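Local coordinates for protein 6-carboxyhexanoate--CoA ligase (Aquifex aeolicus, PDB 5TVA) that belongs to the BioW family of CoA ligases and binds coenzyme A and adenosine monophosphate in adjoining pockets, at residues 19-24 and 136-141; 5-10 and 47-52; 85-90 and 194-199; 116-121 and 216-221. One frame throughout, in Å; residues are numbered along the deposited sequence.

Interaction 1: 19-24 and 136-141; sequences GAERIV and TIHFDW. With COA (coenzyme A), chain D.
One side of the coenzyme A pocket is tied together where the carboxylate of Glu-21 takes two bonds from His-138. Its OE2 accepts from ND1 of His-138 at 2.9 Å through the syn lone pair; the bond is nearly straight and lies in the imidazole plane, although ring and carboxylate are turned 76° apart. The other oxygen, Glu-21 OE1, receives the backbone N of His-138 at 2.8 Å from above the carboxylate plane. An extended chain with CG anti to the backbone N (chi1 176°) carries the acid this far, and Ser-5 OG also bonds OE2. This histidine-carboxylate pair stands where two sheets meet: strands 19-24 and 139-141 cross at 68°; Glu-21 grips the loop just before the second strand, and Asp-140 reaches back to the first. Asp-140 OD2 accepts from the backbone N of Ile-23 at 3.0 Å on its anti side, somewhat out of the carboxylate plane, while Arg-144 forms a salt bridge with OD1. A water donates to both Glu-21 O and Phe-139 O. Phe-139 CZ rests 3.6 Å from C6P of coenzyme A.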
# COMPACT_ATOMS: atom_id res chain seq x y z
N GLY A 19 -6.02 -4.40 -10.00
CA GLY A 19 -4.87 -3.61 -10.42
C GLY A 19 -3.59 -4.20 -9.87
O GLY A 19 -3.56 -4.65 -8.72
N ALA A 20 -2.54 -4.23 -10.68
CA ALA A 20 -1.31 -4.90 -10.29
C ALA A 20 -0.22 -4.45 -11.24
O ALA A 20 -0.50 -4.01 -12.36
CB ALA A 20 -1.46 -6.44 -10.32
N GLU A 21 1.02 -4.60 -10.80
CA GLU A 21 2.18 -4.27 -11.61
C GLU A 21 3.23 -5.36 -11.44
O GLU A 21 3.41 -5.91 -10.35
CB GLU A 21 2.77 -2.90 -11.22
CG GLU A 21 4.05 -2.53 -11.96
CD GLU A 21 4.42 -1.05 -11.79
OE1 GLU A 21 3.70 -0.33 -11.07
OE2 GLU A 21 5.41 -0.60 -12.42
N ARG A 22 3.90 -5.69 -12.55
CA ARG A 22 5.05 -6.58 -12.57
C ARG A 22 6.18 -5.91 -13.34
O ARG A 22 5.95 -5.26 -14.37
CB ARG A 22 4.71 -7.93 -13.23
CG ARG A 22 3.55 -8.65 -12.55
CD ARG A 22 3.98 -9.38 -11.29
NE ARG A 22 2.84 -10.08 -10.68
CZ ARG A 22 2.02 -9.54 -9.78
NH1 ARG A 22 2.24 -8.30 -9.34
NH2 ARG A 22 1.01 -10.25 -9.30
N ILE A 23 7.41 -6.07 -12.87
CA ILE A 23 8.59 -5.53 -13.53
C ILE A 23 9.52 -6.70 -13.76
O ILE A 23 10.02 -7.29 -12.80
CB ILE A 23 9.29 -4.44 -12.69
CG1 ILE A 23 8.28 -3.39 -12.25
CG2 ILE A 23 10.44 -3.84 -13.45
CD1 ILE A 23 8.84 -2.38 -11.29
N VAL A 24 9.75 -7.04 -15.03
CA VAL A 24 10.40 -8.30 -15.37
C VAL A 24 11.30 -8.12 -16.58
O VAL A 24 11.19 -7.14 -17.34
CB VAL A 24 9.36 -9.43 -15.65
CG1 VAL A 24 8.45 -9.64 -14.44
CG2 VAL A 24 8.53 -9.12 -16.89
N THR A 136 1.30 4.82 -4.94
CA THR A 136 2.62 4.20 -5.06
C THR A 136 2.60 3.23 -6.22
O THR A 136 1.71 2.38 -6.31
CB THR A 136 2.97 3.46 -3.77
OG1 THR A 136 2.93 4.35 -2.65
CG2 THR A 136 4.34 2.80 -3.87
N ILE A 137 3.57 3.36 -7.14
CA ILE A 137 3.67 2.51 -8.33
C ILE A 137 5.14 2.22 -8.59
O ILE A 137 6.02 2.66 -7.86
CB ILE A 137 3.00 3.12 -9.59
CG1 ILE A 137 3.65 4.43 -10.02
CG2 ILE A 137 1.46 3.31 -9.40
CD1 ILE A 137 3.31 4.78 -11.48
N HIS A 138 5.39 1.44 -9.65
CA HIS A 138 6.76 1.18 -10.14
C HIS A 138 7.61 0.51 -9.07
O HIS A 138 8.76 0.90 -8.81
CB HIS A 138 7.43 2.47 -10.63
CG HIS A 138 6.92 2.95 -11.95
ND1 HIS A 138 6.24 2.14 -12.83
CD2 HIS A 138 7.03 4.16 -12.55
CE1 HIS A 138 5.93 2.83 -13.91
NE2 HIS A 138 6.41 4.06 -13.77
N PHE A 139 7.03 -0.51 -8.44
CA PHE A 139 7.71 -1.34 -7.46
C PHE A 139 7.34 -2.79 -7.75
O PHE A 139 6.25 -3.07 -8.24
CB PHE A 139 7.32 -0.96 -6.02
CG PHE A 139 5.91 -1.27 -5.69
CD1 PHE A 139 5.55 -2.55 -5.19
CD2 PHE A 139 4.92 -0.33 -5.91
CE1 PHE A 139 4.22 -2.87 -4.93
CE2 PHE A 139 3.60 -0.63 -5.63
CZ PHE A 139 3.24 -1.93 -5.14
N ASP A 140 8.26 -3.71 -7.43
CA ASP A 140 7.98 -5.14 -7.52
C ASP A 140 9.04 -5.89 -6.72
O ASP A 140 10.14 -5.37 -6.48
CB ASP A 140 7.95 -5.62 -8.98
CG ASP A 140 7.24 -6.98 -9.15
OD1 ASP A 140 6.65 -7.50 -8.17
OD2 ASP A 140 7.23 -7.51 -10.29
N TRP A 141 8.68 -7.10 -6.28
CA TRP A 141 9.67 -8.05 -5.79
C TRP A 141 10.60 -8.44 -6.93
O TRP A 141 10.15 -8.79 -8.02
CB TRP A 141 9.01 -9.34 -5.24
CG TRP A 141 8.14 -9.15 -4.03
CD1 TRP A 141 6.79 -9.14 -4.00
CD2 TRP A 141 8.58 -8.91 -2.69
NE1 TRP A 141 6.35 -8.91 -2.72
CE2 TRP A 141 7.43 -8.77 -1.90
CE3 TRP A 141 9.84 -8.78 -2.09
CZ2 TRP A 141 7.50 -8.54 -0.52
CZ3 TRP A 141 9.91 -8.55 -0.72
CH2 TRP A 141 8.74 -8.43 0.05
N1A COA D . -7.59 2.44 -7.52
C2A COA D . -8.56 3.14 -8.13
N3A COA D . -8.41 3.62 -9.35
C4A COA D . -7.25 3.45 -10.01
C5A COA D . -6.21 2.73 -9.42
C6A COA D . -6.43 2.22 -8.11
N6A COA D . -5.32 1.45 -7.42
N7A COA D . -5.18 2.68 -10.27
C8A COA D . -5.54 3.34 -11.36
N9A COA D . -6.79 3.77 -11.24
C1B COA D . -7.38 4.62 -12.31
C2B COA D . -8.50 5.22 -12.36
O2B COA D . -8.89 5.90 -11.12
C3B COA D . -7.86 6.39 -13.37
O3B COA D . -6.95 7.17 -12.55
P3B COA D . -7.11 8.75 -11.99
O7A COA D . -5.77 9.39 -12.18
O8A COA D . -8.17 9.53 -12.72
O9A COA D . -7.44 8.77 -10.52
C4B COA D . -7.23 5.72 -14.30
O4B COA D . -7.15 4.24 -13.79
C5B COA D . -5.75 6.23 -14.64
O5B COA D . -4.84 5.79 -13.69
P1A COA D . -3.25 5.37 -14.01
O1A COA D . -2.33 6.20 -13.11
O2A COA D . -2.88 5.54 -15.46
O3A COA D . -3.06 3.80 -13.56
P2A COA D . -1.92 2.70 -14.13
O4A COA D . -2.46 2.16 -15.46
O5A COA D . -0.58 3.40 -14.44
O6A COA D . -1.77 1.48 -12.97
CBP COA D . -1.73 0.41 -10.62
CCP COA D . -1.70 1.73 -11.54
CDP COA D . -3.16 -0.20 -10.64
CEP COA D . -0.86 -0.68 -11.29
CAP COA D . -1.24 0.73 -9.11
OAP COA D . -2.29 0.93 -8.23
C9P COA D . -0.35 -0.35 -8.43
O9P COA D . 0.86 -0.31 -8.50
N8P COA D . -0.96 -1.45 -7.69
C7P COA D . -0.13 -2.52 -7.05
C6P COA D . -0.27 -2.55 -5.53
C5P COA D . -1.72 -2.86 -5.00
O5P COA D . -2.66 -2.31 -5.42
N4P COA D . -1.86 -3.88 -3.93
C3P COA D . -3.25 -4.22 -3.41
C2P COA D . -3.10 -4.98 -2.09
S1P COA D . -2.05 -3.92 -1.05
O HOH W 1 4.17 -4.92 -8.04

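Interaction 2: 5-10 and 47-52; sequences SVRMRA and NVKVEK. With COA (coenzyme A), chain D.
Arg-9 and Asn-47 lie side by side on one face of an antiparallel strand pair, their guanidinium and amide planes stacked and only 24° apart. CB of Asn-47 sits under the centre of the guanidinium, 3.7 Å from its plane, and C4B of coenzyme A lies over the opposite face toward the rim, so the guanidinium is packed on both faces. CG of Arg-9 stands between backbone N and carbonyl carbon (chi1 68°), and the chain then runs straight out to the diphosphate, where NH1 of Arg-9 donates to O4A of coenzyme A at 3.1 Å. Lys-49 fills the hollow beside Arg-7: its chain bends at chi3 to lay CE over the middle of the Arg-7 guanidinium, 3.5 Å from the plane, and NZ goes on to within 3.0 Å of O2A of coenzyme A. Arg-7, Arg-9 and Lys-49 thus gather along the protein side of the ligand's diphosphate. At another nitrogen of the Arg-7 guanidinium, NH2, a salt bridge runs to Glu-51 OE1 at 3.2 Å, and a water at the guanidinium edge accepts from NE and donates to Lys-49 O. On the other face the bumps are aliphatic: Val-48 wedges between Val-6, CG1 to CG1 4.1 Å, and Met-8, whose CG lies 4.2 Å from Val-48 CG2. Helix 29-37 packs against that apolar face through Leu-29 and Leu-36, and strand 15-25 flanks strand 3-12 on the side away from strand 45-52.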
# COMPACT_ATOMS: atom_id res chain seq x y z
N SER A 5 8.17 -2.63 -17.30
CA SER A 5 7.13 -2.45 -16.31
C SER A 5 5.79 -2.81 -16.94
O SER A 5 5.48 -2.34 -18.03
CB SER A 5 7.13 -1.00 -15.82
OG SER A 5 5.89 -0.62 -15.29
N VAL A 6 5.02 -3.67 -16.27
CA VAL A 6 3.74 -4.15 -16.79
C VAL A 6 2.66 -3.75 -15.81
O VAL A 6 2.57 -4.32 -14.72
CB VAL A 6 3.73 -5.67 -17.00
CG1 VAL A 6 2.40 -6.10 -17.61
CG2 VAL A 6 4.88 -6.08 -17.89
N ARG A 7 1.82 -2.78 -16.20
CA ARG A 7 0.79 -2.25 -15.30
C ARG A 7 -0.59 -2.58 -15.84
O ARG A 7 -0.90 -2.27 -16.99
CB ARG A 7 0.91 -0.73 -15.14
CG ARG A 7 2.07 -0.27 -14.29
CD ARG A 7 2.16 1.28 -14.28
NE ARG A 7 2.84 1.77 -15.48
CZ ARG A 7 2.93 3.06 -15.86
NH1 ARG A 7 2.37 4.03 -15.14
NH2 ARG A 7 3.58 3.38 -16.98
N MET A 8 -1.43 -3.17 -14.97
CA MET A 8 -2.79 -3.54 -15.32
C MET A 8 -3.76 -2.88 -14.35
O MET A 8 -3.52 -2.85 -13.15
CB MET A 8 -2.96 -5.07 -15.28
CG MET A 8 -4.38 -5.61 -15.61
SD MET A 8 -5.61 -5.55 -14.27
CE MET A 8 -4.88 -6.67 -13.08
N ARG A 9 -4.86 -2.35 -14.89
CA ARG A 9 -6.01 -1.94 -14.10
C ARG A 9 -7.27 -2.43 -14.80
O ARG A 9 -7.29 -2.56 -16.03
CB ARG A 9 -6.07 -0.42 -13.94
CG ARG A 9 -6.36 0.30 -15.25
CD ARG A 9 -6.27 1.79 -15.07
NE ARG A 9 -6.89 2.52 -16.18
CZ ARG A 9 -6.21 3.07 -17.17
NH1 ARG A 9 -4.88 2.98 -17.19
NH2 ARG A 9 -6.84 3.70 -18.15
N ALA A 10 -8.31 -2.72 -14.02
CA ALA A 10 -9.55 -3.26 -14.57
C ALA A 10 -10.74 -2.69 -13.82
O ALA A 10 -10.67 -2.49 -12.60
CB ALA A 10 -9.60 -4.80 -14.51
N ASN A 47 -7.04 -2.14 -18.88
CA ASN A 47 -5.91 -1.51 -19.56
C ASN A 47 -4.63 -2.18 -19.09
O ASN A 47 -4.47 -2.45 -17.89
CB ASN A 47 -5.84 -0.01 -19.28
CG ASN A 47 -4.99 0.73 -20.31
OD1 ASN A 47 -5.47 1.01 -21.41
ND2 ASN A 47 -3.74 1.04 -19.97
N VAL A 48 -3.74 -2.47 -20.03
CA VAL A 48 -2.40 -2.97 -19.73
C VAL A 48 -1.38 -2.04 -20.39
O VAL A 48 -1.47 -1.79 -21.60
CB VAL A 48 -2.23 -4.41 -20.23
CG1 VAL A 48 -0.84 -4.93 -19.90
CG2 VAL A 48 -3.36 -5.34 -19.66
N LYS A 49 -0.40 -1.56 -19.62
CA LYS A 49 0.73 -0.77 -20.13
C LYS A 49 2.03 -1.54 -19.98
O LYS A 49 2.38 -1.97 -18.87
CB LYS A 49 0.87 0.57 -19.39
CG LYS A 49 -0.32 1.47 -19.51
CD LYS A 49 0.00 2.90 -19.07
CE LYS A 49 -0.19 3.09 -17.60
NZ LYS A 49 -0.87 4.39 -17.30
N VAL A 50 2.77 -1.68 -21.07
CA VAL A 50 4.12 -2.24 -21.04
C VAL A 50 5.11 -1.14 -21.40
O VAL A 50 5.06 -0.58 -22.50
CB VAL A 50 4.25 -3.43 -22.00
CG1 VAL A 50 5.62 -4.08 -21.83
CG2 VAL A 50 3.12 -4.41 -21.76
N GLU A 51 6.03 -0.86 -20.48
CA GLU A 51 6.93 0.29 -20.58
C GLU A 51 8.34 -0.19 -20.31
O GLU A 51 8.61 -0.76 -19.25
CB GLU A 51 6.51 1.36 -19.56
CG GLU A 51 7.17 2.70 -19.67
CD GLU A 51 6.56 3.67 -18.68
OE1 GLU A 51 6.75 3.47 -17.45
OE2 GLU A 51 5.86 4.61 -19.13
N LYS A 52 9.24 0.01 -21.27
CA LYS A 52 10.64 -0.30 -21.02
C LYS A 52 11.17 0.58 -19.89
O LYS A 52 10.91 1.79 -19.86
CB LYS A 52 11.46 -0.09 -22.29
CG LYS A 52 12.88 -0.66 -22.25
CD LYS A 52 13.62 -0.30 -23.53
CE LYS A 52 14.50 -1.44 -24.02
NZ LYS A 52 15.09 -1.17 -25.36
N1A COA D . -7.59 2.44 -7.52
C2A COA D . -8.56 3.14 -8.13
N3A COA D . -8.41 3.62 -9.35
C4A COA D . -7.25 3.45 -10.01
C5A COA D . -6.21 2.73 -9.42
C6A COA D . -6.43 2.22 -8.11
N6A COA D . -5.32 1.45 -7.42
N7A COA D . -5.18 2.68 -10.27
C8A COA D . -5.54 3.34 -11.36
N9A COA D . -6.79 3.77 -11.24
C1B COA D . -7.38 4.62 -12.31
C2B COA D . -8.50 5.22 -12.36
O2B COA D . -8.89 5.90 -11.12
C3B COA D . -7.86 6.39 -13.37
O3B COA D . -6.95 7.17 -12.55
P3B COA D . -7.11 8.75 -11.99
O7A COA D . -5.77 9.39 -12.18
O8A COA D . -8.17 9.53 -12.72
O9A COA D . -7.44 8.77 -10.52
C4B COA D . -7.23 5.72 -14.30
O4B COA D . -7.15 4.24 -13.79
C5B COA D . -5.75 6.23 -14.64
O5B COA D . -4.84 5.79 -13.69
P1A COA D . -3.25 5.37 -14.01
O1A COA D . -2.33 6.20 -13.11
O2A COA D . -2.88 5.54 -15.46
O3A COA D . -3.06 3.80 -13.56
P2A COA D . -1.92 2.70 -14.13
O4A COA D . -2.46 2.16 -15.46
O5A COA D . -0.58 3.40 -14.44
O6A COA D . -1.77 1.48 -12.97
CBP COA D . -1.73 0.41 -10.62
CCP COA D . -1.70 1.73 -11.54
CDP COA D . -3.16 -0.20 -10.64
CEP COA D . -0.86 -0.68 -11.29
CAP COA D . -1.24 0.73 -9.11
OAP COA D . -2.29 0.93 -8.23
C9P COA D . -0.35 -0.35 -8.43
O9P COA D . 0.86 -0.31 -8.50
N8P COA D . -0.96 -1.45 -7.69
C7P COA D . -0.13 -2.52 -7.05
C6P COA D . -0.27 -2.55 -5.53
C5P COA D . -1.72 -2.86 -5.00
O5P COA D . -2.66 -2.31 -5.42
N4P COA D . -1.86 -3.88 -3.93
C3P COA D . -3.25 -4.22 -3.41
C2P COA D . -3.10 -4.98 -2.09
S1P COA D . -2.05 -3.92 -1.05
O HOH W 2 3.86 0.14 -17.29
O HOH W 3 -2.74 0.24 -17.26

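Interaction 3: 85-90 and 194-199; sequences TQEGIK and GKEIGY
OE2 of Glu-87 is gripped by two consecutive backbone amides of the 194-199 segment. N of Glu-196 donates along the syn lone pair of OE2; at 2.5 Å the separation is very short, and its exact value deserves caution. N of Ile-197 reaches the same oxygen at 3.1 Å from above the carboxylate plane. Residues 195-197 have helical backbone angles, which turn these N-H groups toward a common acceptor, while N of Lys-195 is near but poorly angled for a bond. The Glu-87 chain folds back at chi2 (-73°) to bring its acid into this bend, where Gly-194 has no side chain to obstruct it. The other oxygen, OE1 of Glu-87, lies 3.2 Å from CG of Glu-196, whose own carboxylate leads away. Beside this polar grip, CB of Gln-86 packs on CG2 of Ile-197 at 3.7 Å, and the Gln-86 amide oxygen is held by Lys-83. Gln-86 and Glu-87 are the central residues of a type I turn from Thr-85 to Gly-88. The contact therefore joins two surface connections: the turn between helices 73-85 and 91-102, and the bend linking antiparallel strands 190-194 and 198-203 of the mixed sheet.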
# COMPACT_ATOMS: atom_id res chain seq x y z
N THR A 85 2.99 5.96 17.41
CA THR A 85 3.78 6.89 18.21
C THR A 85 5.16 6.32 18.53
O THR A 85 6.05 7.06 18.97
CB THR A 85 3.07 7.29 19.51
OG1 THR A 85 3.16 6.22 20.45
CG2 THR A 85 1.63 7.68 19.27
N GLN A 86 5.36 5.02 18.33
CA GLN A 86 6.71 4.50 18.45
C GLN A 86 7.58 4.84 17.24
O GLN A 86 8.75 4.43 17.21
CB GLN A 86 6.70 2.99 18.63
CG GLN A 86 5.88 2.48 19.80
CD GLN A 86 5.96 0.97 19.91
OE1 GLN A 86 6.93 0.36 19.46
NE2 GLN A 86 4.93 0.36 20.49
N GLU A 87 7.04 5.53 16.24
CA GLU A 87 7.85 6.12 15.19
C GLU A 87 8.02 7.63 15.39
O GLU A 87 8.31 8.36 14.44
CB GLU A 87 7.26 5.83 13.79
CG GLU A 87 7.44 4.39 13.29
CD GLU A 87 8.88 4.07 12.87
OE1 GLU A 87 9.73 4.98 12.88
OE2 GLU A 87 9.17 2.90 12.54
N GLY A 88 7.84 8.10 16.62
CA GLY A 88 8.01 9.51 16.91
C GLY A 88 6.84 10.38 16.52
O GLY A 88 6.96 11.61 16.59
N ILE A 89 5.73 9.80 16.10
CA ILE A 89 4.57 10.58 15.69
C ILE A 89 3.79 10.98 16.93
O ILE A 89 3.55 10.16 17.82
CB ILE A 89 3.70 9.78 14.71
CG1 ILE A 89 4.49 9.54 13.42
CG2 ILE A 89 2.35 10.46 14.46
CD1 ILE A 89 3.68 8.85 12.34
N LYS A 90 3.40 12.26 17.00
CA LYS A 90 2.54 12.71 18.08
C LYS A 90 1.22 11.97 18.02
O LYS A 90 0.70 11.67 16.94
CB LYS A 90 2.31 14.23 18.01
CG LYS A 90 3.60 15.07 17.95
CD LYS A 90 4.28 15.18 19.31
CE LYS A 90 5.80 14.93 19.21
NZ LYS A 90 6.20 13.48 19.39
N GLY A 194 6.69 1.04 9.61
CA GLY A 194 7.72 2.05 9.79
C GLY A 194 9.04 1.33 9.92
O GLY A 194 9.10 0.10 10.05
N LYS A 195 10.12 2.12 9.86
CA LYS A 195 11.44 1.48 9.86
C LYS A 195 11.77 0.89 11.23
O LYS A 195 12.50 -0.11 11.31
CB LYS A 195 12.52 2.46 9.41
CG LYS A 195 12.63 2.59 7.91
CD LYS A 195 13.75 3.50 7.46
CE LYS A 195 13.70 3.68 5.95
NZ LYS A 195 14.84 4.48 5.40
N GLU A 196 11.22 1.45 12.31
CA GLU A 196 11.48 0.94 13.66
C GLU A 196 10.47 -0.11 14.09
O GLU A 196 10.85 -1.09 14.73
CB GLU A 196 11.48 2.08 14.69
CG GLU A 196 12.13 3.39 14.23
CD GLU A 196 13.60 3.26 13.87
OE1 GLU A 196 14.10 2.13 13.65
OE2 GLU A 196 14.26 4.31 13.80
N ILE A 197 9.19 0.07 13.77
CA ILE A 197 8.18 -0.87 14.23
C ILE A 197 7.99 -2.03 13.27
O ILE A 197 7.24 -2.97 13.58
CB ILE A 197 6.83 -0.17 14.45
CG1 ILE A 197 6.33 0.46 13.15
CG2 ILE A 197 6.95 0.86 15.57
CD1 ILE A 197 4.90 1.00 13.20
N GLY A 198 8.66 -2.01 12.12
CA GLY A 198 8.53 -3.05 11.13
C GLY A 198 7.17 -2.99 10.46
O GLY A 198 6.58 -1.92 10.28
N TYR A 199 6.66 -4.17 10.08
CA TYR A 199 5.36 -4.32 9.44
C TYR A 199 4.44 -5.02 10.44
O TYR A 199 4.67 -6.18 10.80
CB TYR A 199 5.52 -5.10 8.13
CG TYR A 199 4.23 -5.39 7.37
CD1 TYR A 199 3.65 -4.43 6.56
CD2 TYR A 199 3.61 -6.65 7.45
CE1 TYR A 199 2.48 -4.69 5.85
CE2 TYR A 199 2.44 -6.91 6.74
CZ TYR A 199 1.88 -5.93 5.94
OH TYR A 199 0.71 -6.16 5.22

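Interaction 4: 116-121 and 216-221; sequences VLMDIE and VYFVSR. With AMP (adenosine monophosphate), chain C.
Leu-117 and Tyr-217 are paired in parallel strands at one border of the mixed sheet, where strand 116-119 lies outermost beside strand 214-219. Four backbone bonds zip the pair together, from Tyr-217 N to Val-116 O at one end to Ile-120 N and Val-219 O at the other. The Tyr-217 side chain leads from this backbone to the nucleotide. Its CB lies 3.5 Å from Val-116 O; CG is anti to the carbonyl carbon (chi1 -65°), which sets the ring beside Leu-117. There CD2 of Tyr-217 meets CD2 of Leu-117 at 3.8 Å, the methyl coming at the ring edge near its plane. Farther out, CZ approaches the adenine, and OH of Tyr-217 comes within 3.1 Å of C2 of adenosine monophosphate while sharing a hydrogen bond with Thr-136 OG1. On the other face, Met-118 and Phe-218 run alongside each other toward helix 91-102. Met-118 CB touches Val-216 CG1 at 3.7 Å, and its SD makes an oblique Met-aromatic contact with the Phe-218 ring, nearest CE1 at 3.7 Å. Ile-120 closes the apolar row, its CG2 placed 3.6 Å from Phe-218 CB. At the end of its strand, Asp-119 opens an Asx turn, its OD1 accepting from the backbone N of Glu-121 at 3.0 Å.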
# COMPACT_ATOMS: atom_id res chain seq x y z
N VAL A 116 -3.71 9.18 1.49
CA VAL A 116 -3.53 10.48 2.12
C VAL A 116 -2.05 10.70 2.41
O VAL A 116 -1.35 9.79 2.89
CB VAL A 116 -4.34 10.55 3.44
CG1 VAL A 116 -3.97 11.81 4.25
CG2 VAL A 116 -5.85 10.47 3.19
N LEU A 117 -1.57 11.92 2.14
CA LEU A 117 -0.23 12.37 2.56
C LEU A 117 -0.43 13.29 3.76
O LEU A 117 -0.84 14.45 3.61
CB LEU A 117 0.51 13.09 1.43
CG LEU A 117 0.88 12.20 0.24
CD1 LEU A 117 1.38 13.01 -0.91
CD2 LEU A 117 1.92 11.18 0.64
N MET A 118 -0.11 12.79 4.95
CA MET A 118 -0.33 13.54 6.18
C MET A 118 0.97 14.12 6.72
O MET A 118 1.95 13.38 6.92
CB MET A 118 -0.99 12.65 7.24
CG MET A 118 -1.02 13.29 8.62
SD MET A 118 -2.24 12.56 9.73
CE MET A 118 -3.75 12.96 8.86
N ASP A 119 0.97 15.44 6.95
CA ASP A 119 2.05 16.12 7.66
C ASP A 119 2.28 15.51 9.04
O ASP A 119 1.41 15.62 9.91
CB ASP A 119 1.68 17.61 7.78
CG ASP A 119 2.87 18.50 8.13
OD1 ASP A 119 3.69 18.10 8.97
OD2 ASP A 119 2.97 19.61 7.54
N ILE A 120 3.45 14.88 9.28
CA ILE A 120 3.73 14.24 10.57
C ILE A 120 3.53 15.21 11.72
O ILE A 120 3.09 14.83 12.81
CB ILE A 120 5.16 13.68 10.64
CG1 ILE A 120 6.16 14.68 10.05
CG2 ILE A 120 5.25 12.20 10.23
CD1 ILE A 120 7.56 14.17 10.07
N GLU A 121 3.92 16.47 11.50
CA GLU A 121 3.96 17.44 12.58
C GLU A 121 2.59 18.00 12.89
O GLU A 121 2.29 18.26 14.06
CB GLU A 121 4.94 18.57 12.23
CG GLU A 121 6.37 18.10 12.05
CD GLU A 121 7.31 19.22 11.57
OE1 GLU A 121 6.93 20.01 10.67
OE2 GLU A 121 8.44 19.31 12.10
N VAL A 216 -2.94 6.13 4.91
CA VAL A 216 -2.38 7.41 5.31
C VAL A 216 -0.87 7.24 5.35
O VAL A 216 -0.36 6.35 6.04
CB VAL A 216 -2.92 7.89 6.67
CG1 VAL A 216 -2.24 9.22 7.08
CG2 VAL A 216 -4.43 8.08 6.59
N TYR A 217 -0.16 8.09 4.59
CA TYR A 217 1.30 8.13 4.60
C TYR A 217 1.73 9.30 5.48
O TYR A 217 1.34 10.45 5.23
CB TYR A 217 1.86 8.32 3.19
CG TYR A 217 1.63 7.20 2.19
CD1 TYR A 217 1.15 5.95 2.59
CD2 TYR A 217 1.91 7.39 0.83
CE1 TYR A 217 0.95 4.94 1.68
CE2 TYR A 217 1.71 6.37 -0.10
CZ TYR A 217 1.23 5.14 0.33
OH TYR A 217 1.02 4.10 -0.57
N PHE A 218 2.58 9.02 6.48
CA PHE A 218 3.08 10.07 7.37
C PHE A 218 4.41 10.58 6.82
O PHE A 218 5.40 9.83 6.81
CB PHE A 218 3.23 9.55 8.80
CG PHE A 218 1.92 9.13 9.42
CD1 PHE A 218 1.09 10.05 10.03
CD2 PHE A 218 1.50 7.79 9.35
CE1 PHE A 218 -0.12 9.66 10.58
CE2 PHE A 218 0.29 7.40 9.91
CZ PHE A 218 -0.51 8.33 10.52
N VAL A 219 4.43 11.84 6.36
CA VAL A 219 5.58 12.42 5.67
C VAL A 219 5.97 13.77 6.27
O VAL A 219 5.12 14.53 6.74
CB VAL A 219 5.33 12.62 4.15
CG1 VAL A 219 5.00 11.29 3.45
CG2 VAL A 219 4.23 13.65 3.91
N SER A 220 7.26 14.07 6.23
CA SER A 220 7.75 15.39 6.62
C SER A 220 7.51 16.36 5.47
O SER A 220 7.97 16.12 4.35
CB SER A 220 9.23 15.30 6.97
OG SER A 220 9.66 16.48 7.63
N ARG A 221 6.77 17.45 5.74
CA ARG A 221 6.43 18.37 4.65
C ARG A 221 7.67 18.86 3.91
O ARG A 221 7.60 19.08 2.69
CB ARG A 221 5.63 19.58 5.13
CG ARG A 221 5.03 20.30 3.92
CD ARG A 221 4.70 21.76 4.16
NE ARG A 221 3.31 22.03 4.52
CZ ARG A 221 2.45 22.70 3.75
NH1 ARG A 221 2.81 23.16 2.56
NH2 ARG A 221 1.21 22.90 4.19
P AMP C . -6.15 -2.13 -1.63
O1P AMP C . -4.74 -2.40 -1.13
O2P AMP C . -6.21 -2.26 -3.13
O3P AMP C . -7.29 -2.76 -0.84
O5' AMP C . -6.41 -0.58 -1.35
C5' AMP C . -6.72 -0.07 -0.05
C4' AMP C . -6.89 1.43 -0.10
O4' AMP C . -5.58 2.04 -0.22
C3' AMP C . -7.69 1.93 -1.31
O3' AMP C . -9.07 2.09 -1.02
C2' AMP C . -7.01 3.22 -1.72
O2' AMP C . -7.57 4.32 -1.01
C1' AMP C . -5.57 3.00 -1.24
N9 AMP C . -4.67 2.53 -2.32
C8 AMP C . -4.92 1.56 -3.22
N7 AMP C . -3.87 1.40 -4.07
C5 AMP C . -2.91 2.28 -3.73
C6 AMP C . -1.54 2.63 -4.19
N6 AMP C . -0.95 2.02 -5.24
N1 AMP C . -0.89 3.63 -3.53
C2 AMP C . -1.45 4.27 -2.50
N3 AMP C . -2.68 4.00 -2.03
C4 AMP C . -3.45 3.03 -2.58

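Interactions 1 and 2 share the three-stranded antiparallel sheet, with centres about 9 Å apart, and both touch coenzyme A; neighbouring strands 3-12 and 15-25 connect them by backbone bonds. Interactions 3 and 4 reach the six-stranded mixed sheet, their centres about 13 Å apart, and meet where Ile-89 packs on Phe-218. Between these pairs, Thr-136 of interaction 1, which lines both the coenzyme A and the nucleotide pocket, bonds Tyr-217 of interaction 4, although their centres are about 23 Å apart. Interaction 2 closes along the chain before interactions 3 and 4 open, whereas the segments of interaction 1 alternate with those of every other contact, weaving the N-terminal sheet into the rest of the protein.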